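Local coordinates for protein rhamnogalacturonan endolyase YesW (Bacillus subtilis, PDB 2ZUX) that cleaves the rhamnogalacturonan of plant cell-wall pectin internally by an eliminative, calcium- or manganese-dependent reaction, releasing oligosaccharides, at residues S255-S260 with Y289-L294; Y356-G361 with G401-G406. All blocks are in the same frame, centred on the assembly; numbering follows the deposited sequence.

Contact 1. Residues S255-S260 with Y289-L294; sequences SDWGDS and YAKTML
A cation-pi contact between Lys291 and Trp257 joins an inter-sheet loop of the beta-propeller to the lead-in of strand 293-300. Trp257 ends a short 3-10 segment. Lys291 lays its side chain across one face of the indole. Its CG stands anti to the backbone N (chi1 -179°) and the chain is extended from there, which runs the methylenes over the six-membered ring. Lys291 CD sits 4.0 Å from the centroid of that Trp257 ring, only 7° off the normal, a CH-pi contact. Lys291 NZ lies over the same face, 4.8 Å from the centroid. Met293 comes at the ring obliquely, with SD 3.7 Å from Trp257 CH2, a Met-aromatic contact.

Three waters bridge the polar groups. One accepts from Lys291 NZ (2.8 Å) and donates to Asp256 OD2. This links opposite charges that stand too far apart for a salt bridge. Asp256 OD2 also accepts from the backbone N of Asn253. The second water joins Asp256 O to Lys291 N. The third is gripped by three bonds: it donates to Trp257 O and to Lys291 O (2.7 Å) and accepts from Ala290 N. Ala290 CB packs 3.6 Å from Trp257 O.

Trp257 NE1 is bonded to Arg251 O, which helps fix the turn of the indole. Beyond the contact, Met293 and Lys291 touch Asp311 at the end of strand 303-311. The side chain of Thr292 touches Phe343 of strand 340-343 and Met346 of strand 346-348, in the next sheet.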
# COMPACT_ATOMS: atom_id res chain seq x y z
N SER A 255 11.87 28.42 2.35
CA SER A 255 11.73 29.03 1.02
C SER A 255 12.48 28.30 -0.09
O SER A 255 12.17 28.51 -1.26
CB SER A 255 12.15 30.50 1.07
OG SER A 255 13.51 30.61 1.42
N ASP A 256 13.44 27.44 0.26
CA ASP A 256 14.16 26.62 -0.72
C ASP A 256 13.20 25.77 -1.55
O ASP A 256 13.51 25.39 -2.68
CB ASP A 256 15.14 25.65 -0.04
CG ASP A 256 16.29 26.34 0.68
OD1 ASP A 256 16.52 27.55 0.48
OD2 ASP A 256 16.98 25.65 1.46
N TRP A 257 12.04 25.47 -0.97
CA TRP A 257 11.13 24.49 -1.54
C TRP A 257 10.05 25.09 -2.43
O TRP A 257 9.31 24.37 -3.08
CB TRP A 257 10.52 23.65 -0.42
CG TRP A 257 11.60 22.95 0.38
CD1 TRP A 257 12.24 23.43 1.48
CD2 TRP A 257 12.20 21.69 0.09
NE1 TRP A 257 13.19 22.54 1.91
CE2 TRP A 257 13.18 21.45 1.07
CE3 TRP A 257 11.99 20.72 -0.91
CZ2 TRP A 257 13.96 20.29 1.10
CZ3 TRP A 257 12.77 19.56 -0.89
CH2 TRP A 257 13.74 19.36 0.11
N GLY A 258 9.96 26.42 -2.45
CA GLY A 258 9.07 27.10 -3.39
C GLY A 258 7.99 27.98 -2.80
O GLY A 258 7.25 28.62 -3.55
N ASP A 259 7.87 28.00 -1.48
CA ASP A 259 7.02 28.99 -0.80
C ASP A 259 7.59 29.28 0.58
O ASP A 259 8.46 28.56 1.05
CB ASP A 259 5.54 28.54 -0.71
CG ASP A 259 5.35 27.29 0.12
OD1 ASP A 259 5.61 27.31 1.34
OD2 ASP A 259 4.90 26.27 -0.46
N SER A 260 7.10 30.34 1.23
CA SER A 260 7.60 30.71 2.55
C SER A 260 6.59 30.45 3.67
O SER A 260 6.92 30.62 4.85
CB SER A 260 8.06 32.17 2.58
OG SER A 260 9.17 32.37 1.71
N TYR A 289 6.54 19.81 -5.86
CA TYR A 289 6.08 20.90 -6.72
C TYR A 289 7.22 21.67 -7.36
O TYR A 289 7.08 22.16 -8.50
CB TYR A 289 5.21 21.87 -5.94
CG TYR A 289 3.91 21.27 -5.46
CD1 TYR A 289 2.87 21.04 -6.35
CD2 TYR A 289 3.72 20.94 -4.12
CE1 TYR A 289 1.66 20.50 -5.93
CE2 TYR A 289 2.52 20.40 -3.68
CZ TYR A 289 1.50 20.19 -4.59
OH TYR A 289 0.30 19.66 -4.14
N ALA A 290 8.31 21.85 -6.63
CA ALA A 290 9.50 22.51 -7.14
C ALA A 290 10.69 21.67 -6.68
O ALA A 290 10.80 20.50 -7.07
CB ALA A 290 9.56 23.95 -6.66
N LYS A 291 11.56 22.21 -5.83
CA LYS A 291 12.69 21.44 -5.32
C LYS A 291 12.25 20.07 -4.81
O LYS A 291 11.25 19.96 -4.08
CB LYS A 291 13.42 22.19 -4.21
CG LYS A 291 14.62 21.43 -3.67
CD LYS A 291 15.38 22.21 -2.59
CE LYS A 291 16.51 21.37 -2.01
NZ LYS A 291 17.35 22.18 -1.08
N THR A 292 12.99 19.04 -5.21
CA THR A 292 12.66 17.66 -4.91
C THR A 292 13.92 16.93 -4.48
O THR A 292 14.97 17.05 -5.12
CB THR A 292 12.10 16.98 -6.18
OG1 THR A 292 10.89 17.64 -6.58
CG2 THR A 292 11.80 15.51 -5.94
N MET A 293 13.83 16.19 -3.37
CA MET A 293 14.94 15.38 -2.91
C MET A 293 14.48 13.98 -2.54
O MET A 293 13.36 13.80 -2.04
CB MET A 293 15.64 16.02 -1.70
CG MET A 293 16.27 17.37 -1.98
SD MET A 293 17.13 18.05 -0.55
CE MET A 293 18.51 16.92 -0.41
N LEU A 294 15.34 13.00 -2.80
CA LEU A 294 15.11 11.61 -2.39
C LEU A 294 16.37 11.10 -1.74
O LEU A 294 17.47 11.33 -2.25
CB LEU A 294 14.77 10.71 -3.59
CG LEU A 294 13.48 10.99 -4.37
CD1 LEU A 294 13.69 12.04 -5.45
CD2 LEU A 294 12.98 9.70 -5.01
O HOH W 1 12.05 25.06 -5.07
O HOH W 2 16.57 22.98 1.49
O HOH W 3 9.12 21.67 -3.78

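Contact 2. Residues Y356-G361 with G401-G406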
# COMPACT_ATOMS: atom_id res chain seq x y z
N TYR A 356 14.80 9.88 -16.14
CA TYR A 356 14.09 10.68 -17.13
C TYR A 356 13.05 11.53 -16.42
O TYR A 356 12.68 11.25 -15.27
CB TYR A 356 13.39 9.79 -18.17
CG TYR A 356 12.30 8.88 -17.60
CD1 TYR A 356 11.04 9.38 -17.27
CD2 TYR A 356 12.53 7.51 -17.43
CE1 TYR A 356 10.04 8.54 -16.75
CE2 TYR A 356 11.53 6.66 -16.93
CZ TYR A 356 10.30 7.19 -16.59
OH TYR A 356 9.30 6.38 -16.09
N SER A 357 12.56 12.54 -17.13
CA SER A 357 11.36 13.27 -16.75
C SER A 357 10.51 13.45 -17.99
O SER A 357 11.04 13.83 -19.04
CB SER A 357 11.72 14.64 -16.19
OG SER A 357 10.53 15.40 -16.04
N THR A 358 9.21 13.18 -17.90
CA THR A 358 8.33 13.43 -19.04
C THR A 358 8.02 14.92 -19.16
O THR A 358 7.49 15.35 -20.18
CB THR A 358 7.00 12.68 -18.93
OG1 THR A 358 6.25 13.23 -17.84
CG2 THR A 358 7.23 11.18 -18.72
N GLY A 359 8.34 15.68 -18.12
CA GLY A 359 8.05 17.12 -18.11
C GLY A 359 6.59 17.47 -17.90
O GLY A 359 6.24 18.64 -17.94
N LEU A 360 5.74 16.46 -17.67
CA LEU A 360 4.30 16.68 -17.58
C LEU A 360 3.86 17.18 -16.20
O LEU A 360 2.71 17.58 -16.02
CB LEU A 360 3.53 15.44 -18.01
CG LEU A 360 3.71 15.08 -19.49
CD1 LEU A 360 3.19 13.68 -19.76
CD2 LEU A 360 3.05 16.12 -20.42
N GLY A 361 4.78 17.13 -15.24
CA GLY A 361 4.54 17.73 -13.94
C GLY A 361 3.68 16.91 -13.01
O GLY A 361 3.32 15.75 -13.28
N GLY A 401 10.58 6.28 -20.17
CA GLY A 401 9.76 7.48 -20.05
C GLY A 401 9.08 7.90 -21.34
O GLY A 401 8.33 8.87 -21.35
N LYS A 402 9.33 7.17 -22.43
CA LYS A 402 8.73 7.49 -23.72
C LYS A 402 7.22 7.44 -23.58
O LYS A 402 6.66 6.44 -23.12
CB LYS A 402 9.19 6.49 -24.79
CG LYS A 402 8.51 6.68 -26.16
CD LYS A 402 9.04 5.70 -27.20
CE LYS A 402 8.40 5.91 -28.57
NZ LYS A 402 8.42 7.34 -29.01
N ILE A 403 6.55 8.50 -24.02
CA ILE A 403 5.10 8.52 -24.03
C ILE A 403 4.59 7.60 -25.15
O ILE A 403 4.92 7.80 -26.32
CB ILE A 403 4.53 9.96 -24.20
CG1 ILE A 403 5.10 10.91 -23.13
CG2 ILE A 403 3.00 9.94 -24.16
CD1 ILE A 403 4.82 10.53 -21.69
N LEU A 404 3.83 6.58 -24.78
CA LEU A 404 3.24 5.67 -25.76
C LEU A 404 1.97 6.30 -26.32
O LEU A 404 1.73 6.26 -27.53
CB LEU A 404 2.96 4.31 -25.13
CG LEU A 404 4.23 3.69 -24.53
CD1 LEU A 404 3.90 2.52 -23.63
CD2 LEU A 404 5.19 3.26 -25.63
N TRP A 405 1.18 6.90 -25.44
CA TRP A 405 0.05 7.72 -25.85
C TRP A 405 -0.35 8.63 -24.69
O TRP A 405 -0.02 8.36 -23.53
CB TRP A 405 -1.14 6.88 -26.34
CG TRP A 405 -1.71 5.93 -25.32
CD1 TRP A 405 -1.32 4.64 -25.08
CD2 TRP A 405 -2.79 6.20 -24.41
NE1 TRP A 405 -2.09 4.09 -24.09
CE2 TRP A 405 -2.99 5.02 -23.65
CE3 TRP A 405 -3.61 7.31 -24.17
CZ2 TRP A 405 -3.99 4.92 -22.68
CZ3 TRP A 405 -4.60 7.21 -23.20
CH2 TRP A 405 -4.77 6.03 -22.46
N GLY A 406 -1.02 9.72 -25.02
CA GLY A 406 -1.53 10.65 -24.02
C GLY A 406 -2.71 11.40 -24.59
O GLY A 406 -2.90 11.43 -25.82
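Tyr356 and Gly401 make the aromatic part of this contact, where the end of strand 354-357 and the loop after it meet the turn into strand 403-407, in neighbouring four-stranded sheets of the beta-propeller. Gly401 CA sits over the centre of the Tyr356 ring, 3.4 Å from the centroid and 8° off the normal, a close CH-pi contact. Gly401 N lies over the same face, 3.4 Å from Tyr356 CE2. The ring is placed there by a chi1 of 63°, with CG between the backbone N and the carbonyl carbon. Tyr356 OH is hydrogen-bonded to Ala398 O and Arg396 NE. With an alanine in place of Tyr356, Gly401 would probably lose the ring face that covers it and Ala398 O its hydroxyl partner.

The apolar contacts centre on Ile403 CD1. Thr358 CG2 meets it at 3.9 Å, the two side chains crossing at about a right angle. Leu360 CD1 reaches it tip to tip at 4.0 Å.

Two ST turns shape the loop: Ser357 OG accepts from Gly359 N, and Thr358 OG1 from Leu360 N.

The segments meet by van der Waals and CH-pi contact. The close approach depends on Gly401 having no CB, since one would lie 2.4 Å from Tyr356 CD1.

How the contacts relate
Following the chain from the N terminus, contact 1 comes first. It closes the loop that leaves the 255-260 region, runs through strands 268-273 and 281-286, and returns at 289-294. Contact 2 opens later, at the end of strand 354-357. It closes a second loop through strands 366-369, 379-383 and 393-397. The two loops are in series; they neither nest nor cross. Contact 1 ties an inter-sheet loop to the sheet that follows it. Contact 2 ties the end of the last strand of one four-stranded sheet, and the loop after it, to the turn that enters the last strand of the next. Their centres are 22 Å apart, and their nearest atoms, about 7 Å apart, do not touch.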